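Local atomic coordinates of uncharacterized protein (Escherichia coli O157:H7, PDB entry 5KOL), a protein that belongs to the CinA (competence-damaged protein) family, probably lacks nicotinamide-nucleotide amidohydrolase activity, and has no known function. Residues L77-Q81 and Q82-R86; V10-A13 and D14-I18; S23-S26 and Q27-A31. One frame throughout, in Å; residues are numbered along the deposited sequence.

Contact 1: L77-Q81 and Q82-R86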
loop_
_atom_site.group_PDB
_atom_site.type_symbol
_atom_site.label_atom_id
_atom_site.label_comp_id
_atom_site.label_asym_id
_atom_site.label_seq_id
_atom_site.Cartn_x
_atom_site.Cartn_y
_atom_site.Cartn_z
ATOM N N LEU A 77 4.431 -11.430 -4.823
ATOM C CA LEU A 77 5.865 -11.152 -4.828
ATOM C C LEU A 77 6.700 -12.394 -5.101
ATOM O O LEU A 77 7.925 -12.347 -4.973
ATOM C CB LEU A 77 6.289 -10.521 -3.506
ATOM C CG LEU A 77 5.527 -9.218 -3.240
ATOM C CD1 LEU A 77 5.792 -8.738 -1.828
ATOM C CD2 LEU A 77 5.905 -8.151 -4.264
ATOM N N SER A 78 6.063 -13.507 -5.457
ATOM C CA SER A 78 6.779 -14.730 -5.819
ATOM C C SER A 78 7.734 -15.174 -4.712
ATOM O O SER A 78 8.790 -15.743 -4.987
ATOM C CB SER A 78 7.533 -14.562 -7.143
ATOM O OG SER A 78 8.090 -15.791 -7.597
ATOM N N VAL A 79 7.383 -14.889 -3.455
ATOM C CA VAL A 79 8.076 -15.501 -2.325
ATOM C C VAL A 79 7.769 -16.994 -2.331
ATOM O O VAL A 79 6.603 -17.402 -2.436
ATOM C CB VAL A 79 7.630 -14.864 -1.001
ATOM C CG1 VAL A 79 8.249 -15.613 0.176
ATOM C CG2 VAL A 79 7.976 -13.352 -0.957
ATOM N N SER A 80 8.804 -17.824 -2.238
ATOM C CA SER A 80 8.594 -19.260 -2.375
ATOM C C SER A 80 8.008 -19.843 -1.093
ATOM O O SER A 80 8.383 -19.454 0.017
ATOM C CB SER A 80 9.899 -19.980 -2.727
ATOM O OG SER A 80 10.678 -20.220 -1.570
ATOM N N GLN A 81 7.071 -20.775 -1.269
ATOM C CA GLN A 81 6.501 -21.520 -0.151
ATOM C C GLN A 81 7.579 -22.184 0.695
ATOM O O GLN A 81 7.484 -22.191 1.924
ATOM C CB GLN A 81 5.524 -22.578 -0.684
ATOM C CG GLN A 81 4.653 -23.234 0.372
ATOM C CD GLN A 81 3.855 -24.408 -0.193
ATOM O OE1 GLN A 81 4.421 -25.393 -0.643
ATOM N NE2 GLN A 81 2.543 -24.281 -0.200
ATOM N N GLN A 82 8.599 -22.770 0.058
ATOM C CA GLN A 82 9.681 -23.392 0.820
ATOM C C GLN A 82 10.362 -22.392 1.753
ATOM O O GLN A 82 10.661 -22.714 2.909
ATOM C CB GLN A 82 10.697 -24.024 -0.129
ATOM C CG GLN A 82 10.050 -25.084 -1.045
ATOM C CD GLN A 82 9.785 -24.606 -2.484
ATOM O OE1 GLN A 82 8.996 -23.677 -2.726
ATOM N NE2 GLN A 82 10.397 -25.296 -3.452
ATOM N N SER A 83 10.619 -21.174 1.277
ATOM C CA SER A 83 11.318 -20.211 2.122
ATOM C C SER A 83 10.466 -19.804 3.323
ATOM O O SER A 83 11.002 -19.605 4.422
ATOM C CB SER A 83 11.729 -18.988 1.303
ATOM O OG SER A 83 10.612 -18.207 0.927
ATOM N N LEU A 84 9.150 -19.676 3.133
ATOM C CA LEU A 84 8.255 -19.337 4.240
ATOM C C LEU A 84 8.195 -20.465 5.261
ATOM O O LEU A 84 8.237 -20.221 6.475
ATOM C CB LEU A 84 6.857 -19.036 3.693
ATOM C CG LEU A 84 6.649 -17.693 3.002
ATOM C CD1 LEU A 84 5.369 -17.728 2.225
ATOM C CD2 LEU A 84 6.614 -16.542 4.014
ATOM N N GLU A 85 8.092 -21.714 4.785
ATOM C CA GLU A 85 8.085 -22.861 5.689
ATOM C C GLU A 85 9.399 -22.993 6.465
ATOM O O GLU A 85 9.387 -23.340 7.651
ATOM C CB GLU A 85 7.781 -24.147 4.901
ATOM C CG GLU A 85 6.522 -24.024 4.012
ATOM C CD GLU A 85 6.081 -25.339 3.345
ATOM O OE1 GLU A 85 6.953 -26.131 2.914
ATOM O OE2 GLU A 85 4.852 -25.547 3.221
ATOM N N ARG A 86 10.540 -22.752 5.816
ATOM C CA ARG A 86 11.817 -22.924 6.513
ATOM C C ARG A 86 12.059 -21.811 7.532
ATOM O O ARG A 86 12.530 -22.069 8.645
ATOM C CB ARG A 86 12.974 -22.962 5.512
ATOM C CG ARG A 86 13.072 -24.215 4.666
ATOM C CD ARG A 86 14.133 -24.043 3.581
ATOM N NE ARG A 86 14.414 -25.284 2.859
ATOM C CZ ARG A 86 15.319 -25.393 1.888
ATOM N NH1 ARG A 86 16.026 -24.333 1.517
ATOM N NH2 ARG A 86 15.519 -26.560 1.289
HETATM O O HOH W 1 7.172 -26.545 -0.220
#

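Contact 2: V10-A13 and D14-I18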
loop_
_atom_site.group_PDB
_atom_site.type_symbol
_atom_site.label_atom_id
_atom_site.label_comp_id
_atom_site.label_asym_id
_atom_site.label_seq_id
_atom_site.Cartn_x
_atom_site.Cartn_y
_atom_site.Cartn_z
ATOM N N VAL A 10 22.180 2.593 10.220
ATOM C CA VAL A 10 21.920 3.987 10.548
ATOM C C VAL A 10 21.247 4.070 11.911
ATOM O O VAL A 10 20.422 3.221 12.278
ATOM C CB VAL A 10 21.068 4.658 9.457
ATOM C CG1 VAL A 10 21.838 4.716 8.151
ATOM C CG2 VAL A 10 19.761 3.924 9.258
ATOM N N GLN A 11 21.632 5.077 12.690
ATOM C CA GLN A 11 21.012 5.362 13.979
ATOM C C GLN A 11 20.083 6.555 13.783
ATOM O O GLN A 11 20.549 7.678 13.566
ATOM C CB GLN A 11 22.071 5.652 15.044
ATOM C CG GLN A 11 23.182 4.607 15.149
ATOM C CD GLN A 11 22.791 3.377 15.963
ATOM O OE1 GLN A 11 22.159 2.446 15.452
ATOM N NE2 GLN A 11 23.180 3.364 17.236
ATOM N N LEU A 12 18.775 6.315 13.840
ATOM C CA LEU A 12 17.814 7.367 13.532
ATOM C C LEU A 12 17.967 8.548 14.486
ATOM O O LEU A 12 18.044 8.376 15.707
ATOM C CB LEU A 12 16.396 6.820 13.603
ATOM C CG LEU A 12 15.966 5.839 12.508
ATOM C CD1 LEU A 12 14.664 5.173 12.914
ATOM C CD2 LEU A 12 15.809 6.557 11.161
ATOM N N ALA A 13 17.994 9.743 13.922
ATOM C CA ALA A 13 18.041 10.992 14.673
ATOM C C ALA A 13 16.708 11.714 14.508
ATOM O O ALA A 13 15.953 11.460 13.561
ATOM C CB ALA A 13 19.191 11.875 14.179
ATOM N N ASP A 14 16.421 12.640 15.425
ATOM C CA ASP A 14 15.171 13.388 15.302
ATOM C C ASP A 14 15.090 14.176 14.000
ATOM O O ASP A 14 13.981 14.500 13.550
ATOM C CB ASP A 14 14.981 14.319 16.501
ATOM C CG ASP A 14 15.093 13.584 17.830
ATOM O OD1 ASP A 14 15.353 14.242 18.857
ATOM O OD2 ASP A 14 14.910 12.344 17.842
ATOM N N THR A 15 16.226 14.505 13.385
ATOM C CA THR A 15 16.184 15.161 12.079
ATOM C C THR A 15 15.800 14.200 10.961
ATOM O O THR A 15 15.439 14.656 9.871
ATOM C CB THR A 15 17.540 15.814 11.744
ATOM O OG1 THR A 15 18.594 14.869 11.953
ATOM C CG2 THR A 15 17.795 17.060 12.602
ATOM N N ASP A 16 15.861 12.887 11.201
ATOM C CA ASP A 16 15.415 11.894 10.219
ATOM C C ASP A 16 13.896 11.707 10.277
ATOM O O ASP A 16 13.378 10.623 10.543
ATOM C CB ASP A 16 16.123 10.556 10.422
ATOM C CG ASP A 16 17.626 10.670 10.330
ATOM O OD1 ASP A 16 18.322 10.180 11.240
ATOM O OD2 ASP A 16 18.117 11.314 9.378
ATOM N N THR A 17 13.173 12.797 10.021
ATOM C CA THR A 17 11.726 12.705 9.897
ATOM C C THR A 17 11.351 12.062 8.559
ATOM O O THR A 17 12.140 12.037 7.621
ATOM C CB THR A 17 11.085 14.095 10.006
ATOM O OG1 THR A 17 11.538 14.912 8.916
ATOM C CG2 THR A 17 11.491 14.776 11.317
ATOM N N ILE A 18 10.117 11.550 8.471
ATOM C CA ILE A 18 9.629 11.069 7.175
ATOM C C ILE A 18 9.794 12.149 6.116
ATOM O O ILE A 18 10.217 11.881 4.989
ATOM C CB ILE A 18 8.158 10.620 7.277
ATOM C CG1 ILE A 18 8.051 9.371 8.141
ATOM C CG2 ILE A 18 7.578 10.381 5.888
ATOM C CD1 ILE A 18 8.814 8.234 7.562
HETATM O O HOH W 2 21.033 10.149 11.182
#

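Contact 3: S23-S26 and Q27-A31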
loop_
_atom_site.group_PDB
_atom_site.type_symbol
_atom_site.label_atom_id
_atom_site.label_comp_id
_atom_site.label_asym_id
_atom_site.label_seq_id
_atom_site.Cartn_x
_atom_site.Cartn_y
_atom_site.Cartn_z
ATOM N N SER A 23 12.478 13.837 1.260
ATOM C CA SER A 23 13.073 14.953 0.537
ATOM C C SER A 23 14.419 14.566 -0.055
ATOM O O SER A 23 14.678 14.774 -1.251
ATOM C CB SER A 23 13.224 16.140 1.487
ATOM O OG SER A 23 11.962 16.755 1.660
ATOM N N ALA A 24 15.304 14.012 0.774
ATOM C CA ALA A 24 16.618 13.625 0.268
ATOM C C ALA A 24 16.493 12.492 -0.746
ATOM O O ALA A 24 17.103 12.531 -1.822
ATOM C CB ALA A 24 17.521 13.218 1.432
ATOM N N LEU A 25 15.668 11.494 -0.429
ATOM C CA LEU A 25 15.566 10.312 -1.278
ATOM C C LEU A 25 14.937 10.638 -2.629
ATOM O O LEU A 25 15.382 10.130 -3.669
ATOM C CB LEU A 25 14.764 9.235 -0.553
ATOM C CG LEU A 25 14.672 7.870 -1.242
ATOM C CD1 LEU A 25 16.057 7.214 -1.339
ATOM C CD2 LEU A 25 13.670 6.953 -0.515
ATOM N N SER A 26 13.887 11.467 -2.644
ATOM C CA SER A 26 13.237 11.764 -3.912
ATOM C C SER A 26 14.201 12.455 -4.865
ATOM O O SER A 26 14.346 12.053 -6.023
ATOM C CB SER A 26 11.975 12.599 -3.694
ATOM O OG SER A 26 12.275 13.888 -3.198
ATOM N N GLN A 27 14.921 13.466 -4.384
ATOM C CA GLN A 27 15.780 14.200 -5.304
ATOM C C GLN A 27 16.985 13.376 -5.727
ATOM O O GLN A 27 17.474 13.529 -6.852
ATOM C CB GLN A 27 16.169 15.513 -4.640
ATOM C CG GLN A 27 15.016 16.461 -4.841
ATOM C CD GLN A 27 15.088 17.610 -3.913
ATOM O OE1 GLN A 27 15.979 17.713 -3.087
ATOM N NE2 GLN A 27 14.148 18.511 -4.056
ATOM N N ARG A 28 17.431 12.455 -4.874
ATOM C CA ARG A 28 18.538 11.577 -5.241
ATOM C C ARG A 28 18.143 10.619 -6.362
ATOM O O ARG A 28 18.893 10.436 -7.339
ATOM C CB ARG A 28 19.000 10.799 -4.014
ATOM C CG ARG A 28 20.044 9.781 -4.333
ATOM C CD ARG A 28 21.256 10.424 -5.002
ATOM N NE ARG A 28 22.161 9.380 -5.459
ATOM C CZ ARG A 28 23.100 8.839 -4.696
ATOM N NH1 ARG A 28 23.269 9.269 -3.446
ATOM N NH2 ARG A 28 23.867 7.871 -5.185
ATOM N N LEU A 29 16.980 9.979 -6.231
ATOM C CA LEU A 29 16.571 9.013 -7.245
ATOM C C LEU A 29 16.180 9.702 -8.546
ATOM O O LEU A 29 16.439 9.164 -9.631
ATOM C CB LEU A 29 15.426 8.140 -6.739
ATOM C CG LEU A 29 15.655 7.343 -5.452
ATOM C CD1 LEU A 29 14.331 6.850 -4.873
ATOM C CD2 LEU A 29 16.602 6.193 -5.719
ATOM N N ILE A 30 15.557 10.881 -8.463
ATOM C CA ILE A 30 15.255 11.642 -9.671
ATOM C C ILE A 30 16.542 12.009 -10.396
ATOM O O ILE A 30 16.640 11.895 -11.624
ATOM C CB ILE A 30 14.422 12.892 -9.328
ATOM C CG1 ILE A 30 13.051 12.501 -8.795
ATOM C CG2 ILE A 30 14.259 13.793 -10.554
ATOM C CD1 ILE A 30 12.201 13.690 -8.405
ATOM N N ALA A 31 17.554 12.443 -9.643
ATOM C CA ALA A 31 18.822 12.808 -10.248
ATOM C C ALA A 31 19.463 11.604 -10.923
ATOM O O ALA A 31 20.047 11.724 -12.009
ATOM C CB ALA A 31 19.751 13.398 -9.188
#

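Contact 1: L77-Q81 and Q82-R86
Gln81, in the first turn of helix 81-87, lays its side chain beside that of Glu85 one turn further on. With CG anti to the backbone N (chi1 -168°) and an extended chain beyond, Gln81 brings its amide alongside the Glu85 carboxylate; the two flat groups are stacked with planes nearly parallel, and Gln81 CD lies 3.7 Å from Glu85 OE2. A water bridges the pair, donating to Gln81 OE1 at 3.0 Å and to Glu85 OE1 at 3.2 Å. Glu85 N donates to Gln81 O (3.0 Å), and Glu85 CG touches the same oxygen. Gln82, bent at chi2, turns OE1 back toward Ser80 CB.

Ser80 governs the start of the helix. Its OG, placed between the backbone N and the carbonyl carbon (chi1 82°), turns forward to accept from Ser83 N at 3.0 Å, while its carbonyl oxygen takes the first helical bond, from Leu84 N at 3.2 Å. The hydroxyl of Ser83 comes within 2.7 Å of Ser80 O, but it also meets the carboxylate of Glu97 on helix 92-106, whose other oxygen receives Ser80 N. One acidic side chain thus links both serines to the neighbouring helix.

On the buried side Val79 CG1 rests 3.9 Å from Leu84 CG, the two side chains crossing at about a right angle; Val79 also touches Met98, and Leu84 touches Met74. The whole is a serine N-cap with a hydrophobic staple between Val79 (N') and Leu84 (N4), at the junction of helices 70-76 and 81-87.

Contact 2: V10-A13 and D14-I18
Asp16 turns its carboxylate back to the backbone of Ala13: its CG lies beside its own backbone N and opposite the carbonyl carbon (chi1 -58°), and chi2 of 129° swings OD1 toward the preceding residues. There OD1 accepts from Ala13 N at 2.7 Å with an N-H...O angle of 164°. The donor arrives on the anti side of the oxygen, somewhat out of the carboxylate plane. The same oxygen is gripped a second time by a water that donates at 2.7 Å to Asp16 OD1 and, weakly, to the carbonyl oxygen of Gln11.

In the opposite direction Asp16 N donates to Ala13 O at 2.8 Å, closing a type I beta turn from Ala13 to Asp16. This bond is bent, and its donor stands well above the carbonyl plane. Ala13 and Asp16 are therefore joined twice, once through the backbone and once through the side chain, which should hold the carboxylate in place across the mouth of the turn. Ala13 CB packs 3.5 Å from Asp16 OD1 and 3.8 Å from Thr15 OG1, while Leu12 CD2 approaches Asp16 CB at 4.1 Å. Asp16 is also the centre of an inverse gamma turn that ends at Thr17, the N-cap of helix 18-31, whose OG1 accepts from Asn20 N.

The turn lies at the surface and redirects the chain into helix 18-31. Beside it runs helix 153-171, where Leu12 meets Leu159 and Ile18 touches Arg162, whose NE bonds to the carbonyl oxygen of Asp16.

Contact 3: S23-S26 and Q27-A31
Leu25 and Leu29 make the apolar contact of this helical segment: Leu29 CD1 lies 3.8 Å from Leu25 CG and is also close to Leu25 CD1. Leu25 reaches it because its CG is anti to the backbone N (chi1 -174°), which carries the branch forward along the helix. Beyond the pair, Leu25 packs on Leu165, Leu168 and Leu169 of helix 153-171, and Leu29 on Phe60.

Backbone bonds run four residues back. Leu29 N meets Leu25 O and Ile30 N meets Ser26 O, both at 3.0 Å, whereas the bond from Gln27 N to Ser23 O is weak at 3.4 Å. Side chains cover some of these carbonyls, with Ile30 CG1 3.1 Å from Ser26 O and Leu29 CG 3.3 Å from Leu25 O.

Among the polar side chains, the hydroxyl of the buried Ser26 bonds to Thr22 O, with Ser23 O also within reach of its proton. Arg28 leads away from the contact, forming a salt bridge with Asp32 and a hydrogen bond to Leu172 O. These features describe an amphipathic alpha-helix whose buried side packs through Leu25 on helix 153-171 and through Leu29 on the loop residue Phe60.

How the contacts relate
Along the chain, contact 2 comes first, contact 3 next and contact 1 last. Contacts 2 and 3 belong to one unit: the turn of 10-18 leads into helix 18-31, whose later turns carry 23-31, and both lean on helix 153-171. Their centres are about 17 Å apart and they do not touch. Contact 1 lies on the opposite side of the chain's centre, its own centre about 32 Å from that of contact 2 and 33 Å from that of contact 3, among helices 70-76, 81-87 and 92-106. The three contacts therefore sample two well-separated helical regions of this alpha/beta fold, one of them pairing the first helix of the chain, 18-31, with the last, 153-171.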